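Local coordinates for uncharacterized protein (Legionella longbeachae NSW150, PDB 4JZA), which probably removes the 3-phosphate of phosphatidylinositol 3-phosphate, acting as a phosphoinositide phosphatase in lipid metabolism during the encounter of pathogen and host, at residues E101-T106 and K657-G662; K108-I113 and E127-A132; S700-R705 and Q735-M740. All coordinates share one frame; numbering follows the deposited sequence.

Contact 1: residues E101-T106 and K657-G662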
# COMPACT_ATOMS: atom_id res chain seq x y z
N GLU A 101 10.23 -17.51 7.22
CA GLU A 101 9.15 -18.13 6.45
C GLU A 101 8.26 -17.10 5.69
O GLU A 101 7.94 -17.28 4.52
CB GLU A 101 8.28 -19.00 7.36
CG GLU A 101 8.95 -20.30 7.79
CD GLU A 101 9.54 -21.03 6.59
OE1 GLU A 101 8.82 -21.23 5.57
OE2 GLU A 101 10.75 -21.35 6.67
N LEU A 102 7.87 -16.03 6.35
CA LEU A 102 7.14 -15.00 5.64
C LEU A 102 7.94 -14.46 4.51
O LEU A 102 7.38 -14.24 3.45
CB LEU A 102 6.73 -13.85 6.56
CG LEU A 102 6.13 -12.57 5.90
CD1 LEU A 102 4.88 -12.90 5.10
CD2 LEU A 102 5.78 -11.54 6.95
N GLU A 103 9.23 -14.16 4.72
CA GLU A 103 10.04 -13.57 3.62
C GLU A 103 10.09 -14.56 2.45
O GLU A 103 9.97 -14.18 1.28
CB GLU A 103 11.44 -13.23 4.09
CG GLU A 103 11.60 -12.01 5.00
CD GLU A 103 12.99 -11.89 5.71
OE1 GLU A 103 13.95 -12.50 5.25
OE2 GLU A 103 13.16 -11.18 6.73
N ARG A 104 10.20 -15.85 2.77
CA ARG A 104 10.31 -16.87 1.75
C ARG A 104 9.04 -16.99 0.94
O ARG A 104 9.10 -17.12 -0.26
CB ARG A 104 10.57 -18.24 2.38
CG ARG A 104 12.02 -18.54 2.75
CD ARG A 104 12.23 -20.02 3.09
NE ARG A 104 13.62 -20.29 3.50
CZ ARG A 104 14.03 -20.55 4.74
NH1 ARG A 104 13.16 -20.61 5.75
NH2 ARG A 104 15.32 -20.78 4.97
N PHE A 105 7.89 -17.01 1.61
CA PHE A 105 6.59 -17.16 0.97
C PHE A 105 6.30 -15.95 0.09
O PHE A 105 5.82 -16.08 -1.05
CB PHE A 105 5.49 -17.39 2.02
CG PHE A 105 4.10 -17.23 1.49
CD1 PHE A 105 3.44 -18.31 0.93
CD2 PHE A 105 3.45 -15.99 1.54
CE1 PHE A 105 2.16 -18.16 0.43
CE2 PHE A 105 2.18 -15.82 1.02
CZ PHE A 105 1.54 -16.91 0.45
N THR A 106 6.65 -14.78 0.59
CA THR A 106 6.35 -13.58 -0.14
C THR A 106 7.20 -13.54 -1.45
O THR A 106 6.70 -13.27 -2.54
CB THR A 106 6.56 -12.34 0.78
OG1 THR A 106 5.82 -12.49 2.02
CG2 THR A 106 6.09 -11.09 0.09
N LYS A 657 7.23 -4.41 0.15
CA LYS A 657 8.64 -4.13 -0.08
C LYS A 657 9.41 -4.15 1.22
O LYS A 657 10.57 -4.45 1.19
CB LYS A 657 8.89 -2.82 -0.80
CG LYS A 657 8.49 -1.58 -0.06
CD LYS A 657 8.69 -0.40 -1.02
CE LYS A 657 9.09 0.92 -0.35
NZ LYS A 657 7.94 1.69 0.19
N ASN A 658 8.78 -3.85 2.34
CA ASN A 658 9.52 -3.83 3.59
C ASN A 658 9.52 -5.14 4.32
O ASN A 658 10.08 -5.24 5.41
CB ASN A 658 9.05 -2.74 4.52
CG ASN A 658 9.26 -1.37 3.94
OD1 ASN A 658 10.10 -1.11 3.10
ND2 ASN A 658 8.47 -0.49 4.39
N ILE A 659 8.91 -6.16 3.74
CA ILE A 659 9.06 -7.47 4.30
C ILE A 659 10.55 -7.84 4.15
O ILE A 659 11.11 -8.52 5.01
CB ILE A 659 8.04 -8.42 3.62
CG1 ILE A 659 6.64 -7.95 4.03
CG2 ILE A 659 8.26 -9.88 3.99
CD1 ILE A 659 5.55 -9.00 3.93
N PHE A 660 11.20 -7.32 3.10
CA PHE A 660 12.65 -7.58 2.83
C PHE A 660 13.64 -6.55 3.42
O PHE A 660 14.80 -6.49 3.02
CB PHE A 660 12.86 -7.81 1.32
CG PHE A 660 11.90 -8.79 0.80
CD1 PHE A 660 12.11 -10.16 1.03
CD2 PHE A 660 10.71 -8.38 0.25
CE1 PHE A 660 11.20 -11.10 0.64
CE2 PHE A 660 9.78 -9.30 -0.14
CZ PHE A 660 10.02 -10.67 0.05
N ILE A 661 13.16 -5.80 4.40
CA ILE A 661 13.96 -4.84 5.16
C ILE A 661 14.64 -5.48 6.44
O ILE A 661 15.60 -4.93 6.94
CB ILE A 661 13.05 -3.65 5.54
CG1 ILE A 661 13.66 -2.28 5.23
CG2 ILE A 661 12.58 -3.80 6.97
CD1 ILE A 661 12.75 -1.10 5.62
N GLY A 662 14.18 -6.63 6.94
CA GLY A 662 14.77 -7.26 8.16
C GLY A 662 15.83 -8.32 7.89
O GLY A 662 15.57 -9.53 7.96
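Glu103, on helix 95-116, and Ile659, in the loop between helices 643-652 and 676-702, are the residues whose CA atoms come nearest across the two segments, 6.2 Å apart. Ile659 points into the helix surface. Its CG2 branch lies 3.9 Å from Leu102 CG, the two side chains crossing nearly at right angles, while its CD1 reaches both Leu102 methyls and Thr106 OG1. That hydroxyl is already engaged within the helix: Thr106 OG1 donates to Leu102 O at 2.7 Å, and Thr106 N reaches the same oxygen from the opposite face of the carbonyl. Beside it, the Phe660 ring presents an edge to the helix backbone, with CE1 3.4 Å from Glu103 O, and its CZ lies 3.9 Å from Thr106 CB. The extended chain of Glu103 (chi2 166°) runs past Ile659, its CG 3.5 Å from Ile659 O. In its carboxylate, OE2 is bonded to His99 and OE1 to Tyr670; OE2 also lies near Gly662 O, but two acceptors make no hydrogen bond, and Gly662 is poorly ordered. The arrangement is a long-range helix-loop contact, in which a late loop lays Ile659 and Phe660 against helix 95-116, which also packs on helices 41-62 and 74-87.

Contact 2: residues K108-I113 and E127-A132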
# COMPACT_ATOMS: atom_id res chain seq x y z
N LYS A 108 8.38 -15.97 -3.16
CA LYS A 108 7.78 -16.87 -4.10
C LYS A 108 6.67 -16.22 -4.88
O LYS A 108 6.61 -16.43 -6.06
CB LYS A 108 7.25 -18.11 -3.43
CG LYS A 108 8.36 -19.11 -3.15
CD LYS A 108 7.71 -20.38 -2.62
CE LYS A 108 8.73 -21.39 -2.12
NZ LYS A 108 8.13 -22.22 -1.02
N LEU A 109 5.80 -15.44 -4.26
CA LEU A 109 4.70 -14.81 -4.98
C LEU A 109 5.19 -13.74 -5.90
O LEU A 109 4.69 -13.61 -7.02
CB LEU A 109 3.68 -14.17 -4.05
CG LEU A 109 2.98 -15.07 -3.03
CD1 LEU A 109 1.83 -14.29 -2.44
CD2 LEU A 109 2.43 -16.36 -3.56
N ILE A 110 6.12 -12.93 -5.41
CA ILE A 110 6.63 -11.79 -6.18
C ILE A 110 7.26 -12.30 -7.48
O ILE A 110 7.13 -11.70 -8.54
CB ILE A 110 7.65 -11.04 -5.29
CG1 ILE A 110 6.90 -10.28 -4.24
CG2 ILE A 110 8.52 -10.04 -6.05
CD1 ILE A 110 7.75 -10.15 -3.01
N GLU A 111 7.94 -13.44 -7.37
CA GLU A 111 8.72 -13.94 -8.47
C GLU A 111 7.73 -14.53 -9.51
O GLU A 111 7.85 -14.29 -10.71
CB GLU A 111 9.81 -14.88 -7.90
CG GLU A 111 9.93 -16.27 -8.48
CD GLU A 111 11.02 -17.15 -7.84
OE1 GLU A 111 10.79 -17.72 -6.71
OE2 GLU A 111 12.09 -17.33 -8.54
N LEU A 112 6.74 -15.27 -9.03
CA LEU A 112 5.66 -15.77 -9.86
C LEU A 112 4.93 -14.65 -10.59
O LEU A 112 4.60 -14.77 -11.75
CB LEU A 112 4.69 -16.56 -9.01
CG LEU A 112 3.52 -17.09 -9.77
CD1 LEU A 112 4.08 -17.95 -10.88
CD2 LEU A 112 2.65 -17.93 -8.90
N ILE A 113 4.71 -13.54 -9.89
CA ILE A 113 4.13 -12.35 -10.51
C ILE A 113 5.06 -11.73 -11.55
O ILE A 113 4.64 -11.43 -12.65
CB ILE A 113 3.76 -11.32 -9.45
CG1 ILE A 113 2.59 -11.86 -8.62
CG2 ILE A 113 3.38 -9.98 -10.07
CD1 ILE A 113 2.42 -11.13 -7.31
N GLU A 127 4.91 -4.01 -6.22
CA GLU A 127 3.84 -3.03 -6.15
C GLU A 127 2.52 -3.62 -6.57
O GLU A 127 1.47 -3.24 -6.06
CB GLU A 127 4.19 -1.82 -6.97
CG GLU A 127 5.39 -1.09 -6.38
CD GLU A 127 6.11 -0.14 -7.35
OE1 GLU A 127 5.73 -0.06 -8.54
OE2 GLU A 127 7.08 0.53 -6.89
N LEU A 128 2.55 -4.53 -7.52
CA LEU A 128 1.29 -5.21 -7.92
C LEU A 128 0.63 -5.98 -6.77
O LEU A 128 -0.57 -5.78 -6.49
CB LEU A 128 1.52 -6.16 -9.08
CG LEU A 128 1.69 -5.53 -10.43
CD1 LEU A 128 2.07 -6.61 -11.44
CD2 LEU A 128 0.44 -4.83 -10.90
N LEU A 129 1.41 -6.83 -6.09
CA LEU A 129 0.92 -7.53 -4.87
C LEU A 129 0.45 -6.58 -3.72
O LEU A 129 -0.62 -6.74 -3.14
CB LEU A 129 2.02 -8.43 -4.34
CG LEU A 129 1.62 -9.40 -3.22
CD1 LEU A 129 0.46 -10.26 -3.62
CD2 LEU A 129 2.78 -10.27 -2.76
N ASN A 130 1.27 -5.57 -3.44
CA ASN A 130 1.07 -4.66 -2.33
C ASN A 130 -0.22 -3.94 -2.52
O ASN A 130 -1.00 -3.81 -1.60
CB ASN A 130 2.22 -3.67 -2.27
CG ASN A 130 2.16 -2.77 -1.04
OD1 ASN A 130 2.15 -3.25 0.09
ND2 ASN A 130 2.14 -1.45 -1.27
N GLU A 131 -0.45 -3.49 -3.75
CA GLU A 131 -1.66 -2.68 -4.13
C GLU A 131 -2.87 -3.55 -4.36
O GLU A 131 -3.98 -3.17 -3.99
CB GLU A 131 -1.38 -1.72 -5.33
CG GLU A 131 -0.40 -0.61 -4.94
CD GLU A 131 0.22 0.15 -6.09
OE1 GLU A 131 -0.47 0.66 -7.00
OE2 GLU A 131 1.43 0.29 -6.11
N ALA A 132 -2.68 -4.73 -4.91
CA ALA A 132 -3.80 -5.69 -4.93
C ALA A 132 -4.31 -5.99 -3.54
O ALA A 132 -5.48 -6.08 -3.34
CB ALA A 132 -3.42 -6.98 -5.65
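Leu109, Ile110 and Ile113 meet Leu128 and Leu129 through branched aliphatic chains alone; no ring, amide or carboxylate takes part, so there is no face or edge to fill between the segments. Among the flat groups from outside the segments, Tyr63 touches Leu128 and the ring of Phe660 touches Ile110. The two segments belong to successive helices, 95-116 and 122-140, joined by a short connection. Their local axes approach to 10.1 Å and run at 113° to each other, a steep crossing that limits the meeting to a small patch.

Leu129 is the central residue. Its CD2 reaches the first helix because chi1 near -170° swings CG away from the backbone N; this methyl lies 4.1 Å from Leu109 CD1 and, more loosely, 4.4 Å from Ile110 CG1. Its CB meets the end of Ile113, with Ile113 CD1 at 4.0 Å, and in both the Leu109 and Ile113 pairings the side chains cross at about a right angle. Ile113 divides its two branches between neighbouring partners: CD1 goes to Leu129, whereas CG2 lies 3.9 Å from Leu128 CD1. Helix 41-62 closes over the same patch, with Ala55 against Leu129 and Leu59 against Ile113.

Several polar residues of these segments bond elsewhere: Glu111 OE2 accepts from Leu672 N, and Asn130 OD1 from Val656 N and Arg341. All five residues that touch are buried, and their association rests on van der Waals contact and the exclusion of water; direction here comes from the shapes of the methyl branches rather than from polar bonds.

Contact 3: residues S700-R705 and Q735-M740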
# COMPACT_ATOMS: atom_id res chain seq x y z
N SER A 700 13.90 -43.81 -24.72
CA SER A 700 14.32 -44.70 -25.81
C SER A 700 15.15 -43.96 -26.79
O SER A 700 16.23 -44.43 -27.17
CB SER A 700 13.15 -45.31 -26.54
OG SER A 700 12.09 -45.53 -25.65
N LEU A 701 14.65 -42.80 -27.21
CA LEU A 701 15.35 -42.02 -28.25
C LEU A 701 16.79 -41.59 -27.86
O LEU A 701 17.74 -41.77 -28.63
CB LEU A 701 14.51 -40.79 -28.62
CG LEU A 701 15.13 -39.82 -29.63
CD1 LEU A 701 15.47 -40.58 -30.88
CD2 LEU A 701 14.21 -38.70 -30.00
N ILE A 702 16.95 -41.04 -26.66
CA ILE A 702 18.25 -40.55 -26.21
C ILE A 702 19.28 -41.69 -26.09
O ILE A 702 20.46 -41.49 -26.26
CB ILE A 702 18.09 -39.83 -24.87
CG1 ILE A 702 19.05 -38.67 -24.75
CG2 ILE A 702 18.19 -40.79 -23.69
CD1 ILE A 702 18.37 -37.35 -25.01
N ASN A 703 18.83 -42.89 -25.81
CA ASN A 703 19.74 -44.00 -25.69
C ASN A 703 20.15 -44.59 -27.03
O ASN A 703 21.01 -45.43 -27.03
CB ASN A 703 19.23 -45.07 -24.72
CG ASN A 703 19.50 -44.69 -23.25
OD1 ASN A 703 20.64 -44.64 -22.81
ND2 ASN A 703 18.44 -44.41 -22.49
N GLU A 704 19.57 -44.14 -28.14
CA GLU A 704 20.18 -44.31 -29.46
C GLU A 704 21.13 -43.14 -29.72
O GLU A 704 20.85 -42.25 -30.52
CB GLU A 704 19.12 -44.36 -30.56
CG GLU A 704 18.06 -45.44 -30.40
CD GLU A 704 18.53 -46.83 -30.81
OE1 GLU A 704 18.95 -47.02 -32.00
OE2 GLU A 704 18.42 -47.75 -29.94
N ARG A 705 22.29 -43.20 -29.08
CA ARG A 705 23.23 -42.05 -28.96
C ARG A 705 23.88 -41.61 -30.29
O ARG A 705 24.33 -40.48 -30.42
CB ARG A 705 24.32 -42.35 -27.90
CG ARG A 705 23.77 -43.03 -26.64
CD ARG A 705 24.77 -43.08 -25.51
NE ARG A 705 25.27 -41.73 -25.23
CZ ARG A 705 26.46 -41.45 -24.71
NH1 ARG A 705 27.30 -42.43 -24.39
NH2 ARG A 705 26.82 -40.19 -24.52
N GLN A 735 23.94 -34.29 -20.76
CA GLN A 735 23.29 -33.96 -19.53
C GLN A 735 21.95 -34.61 -19.30
O GLN A 735 21.59 -34.89 -18.16
CB GLN A 735 23.09 -32.47 -19.46
CG GLN A 735 24.34 -31.78 -18.98
CD GLN A 735 24.08 -30.35 -18.72
OE1 GLN A 735 23.24 -29.98 -17.84
NE2 GLN A 735 24.75 -29.50 -19.47
N ILE A 736 21.21 -34.80 -20.39
CA ILE A 736 19.93 -35.44 -20.33
C ILE A 736 20.11 -36.93 -20.14
O ILE A 736 19.38 -37.51 -19.39
CB ILE A 736 19.06 -35.08 -21.54
CG1 ILE A 736 18.67 -33.60 -21.43
CG2 ILE A 736 17.81 -35.93 -21.55
CD1 ILE A 736 18.16 -32.99 -22.72
N LEU A 737 21.11 -37.55 -20.74
CA LEU A 737 21.49 -38.91 -20.29
C LEU A 737 21.82 -38.96 -18.81
O LEU A 737 21.29 -39.81 -18.10
CB LEU A 737 22.68 -39.46 -21.08
CG LEU A 737 22.30 -39.80 -22.51
CD1 LEU A 737 23.51 -39.67 -23.40
CD2 LEU A 737 21.70 -41.20 -22.65
N GLU A 738 22.69 -38.07 -18.34
CA GLU A 738 23.08 -38.05 -16.93
C GLU A 738 21.84 -38.03 -16.03
O GLU A 738 21.81 -38.72 -15.02
CB GLU A 738 23.99 -36.85 -16.59
CG GLU A 738 25.52 -37.03 -16.66
CD GLU A 738 26.08 -38.20 -15.83
OE1 GLU A 738 26.82 -37.92 -14.87
OE2 GLU A 738 25.83 -39.38 -16.15
N LEU A 739 20.84 -37.27 -16.40
CA LEU A 739 19.66 -37.11 -15.58
C LEU A 739 18.81 -38.35 -15.60
O LEU A 739 18.08 -38.60 -14.65
CB LEU A 739 18.80 -35.95 -16.07
CG LEU A 739 19.29 -34.57 -15.61
CD1 LEU A 739 18.64 -33.43 -16.40
CD2 LEU A 739 19.05 -34.38 -14.13
N MSE A 740 18.89 -39.11 -16.69
CA MSE A 740 18.10 -40.31 -16.88
C MSE A 740 18.82 -41.53 -16.42
O MSE A 740 18.29 -42.62 -16.56
CB MSE A 740 17.73 -40.47 -18.37
CG MSE A 740 16.57 -39.53 -18.58
SE MSE A 740 16.05 -39.19 -20.44
CE MSE A 740 14.35 -40.12 -20.22
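Ile702 and Leu737 lead a mainly apolar contact inside the all-helical C-terminal domain of the phosphoinositide phosphatase family, where the C-terminal end region of helix 676-702 and the residues that follow pack against helix 731-740. Their CA atoms, 6.9 Å apart, are the nearest pair across the two segments, and their side chains slide past each other in opposite directions. Ile702 is the hub on its side. Its CD1 meets Ile736 CG2 at 3.8 Å, crossing that chain nearly at a right angle, while its CG2 lies 3.7 Å from Leu737 CD2. Ile736 extends the apolar layer onward to Ile756 of helix 748-761.

Leu737 is only partly buried, and its two methyls are divided among different neighbours. CD2 reaches both Ile702 and the amide of Asn703, whose OD1 is 3.6 Å away. That amide has its polar partner elsewhere, since ND2 donates to His699 O one turn back along the helix. The other methyl, CD1, sits obliquely against the guanidinium of Arg705. A bend at chi3 (55°) brings this exposed group round to Leu737, and Thr729 also touches the arginine. The guanidinium thus meets Leu737 by van der Waals contact, with no hydrogen bond between the two side chains.

Buried selenomethionine Met740 joins the patch, also touching Tyr695 and His699 of helix 676-702; its SE atom lies 4.2 Å from Ile702 CG2.

How the contacts relate
Three mainly apolar contacts illustrate how place in a fold sets chemistry. Contact 2 is wholly buried and purely aliphatic. Contacts 1 and 3 are partly buried, and each mixes polar groups with the apolar ones: a glutamate and backbone carbonyls in contact 1, an asparagine and an arginine in contact 3. Contacts 1 and 2 share helix 95-116, lie 12 Å apart between centres and touch each other, yet one brings in a loop some 550 residues later while the other joins consecutive helices. Contact 3 belongs to the separate C-terminal domain, its centre about 41 Å from that of contact 1, and is likewise local in sequence.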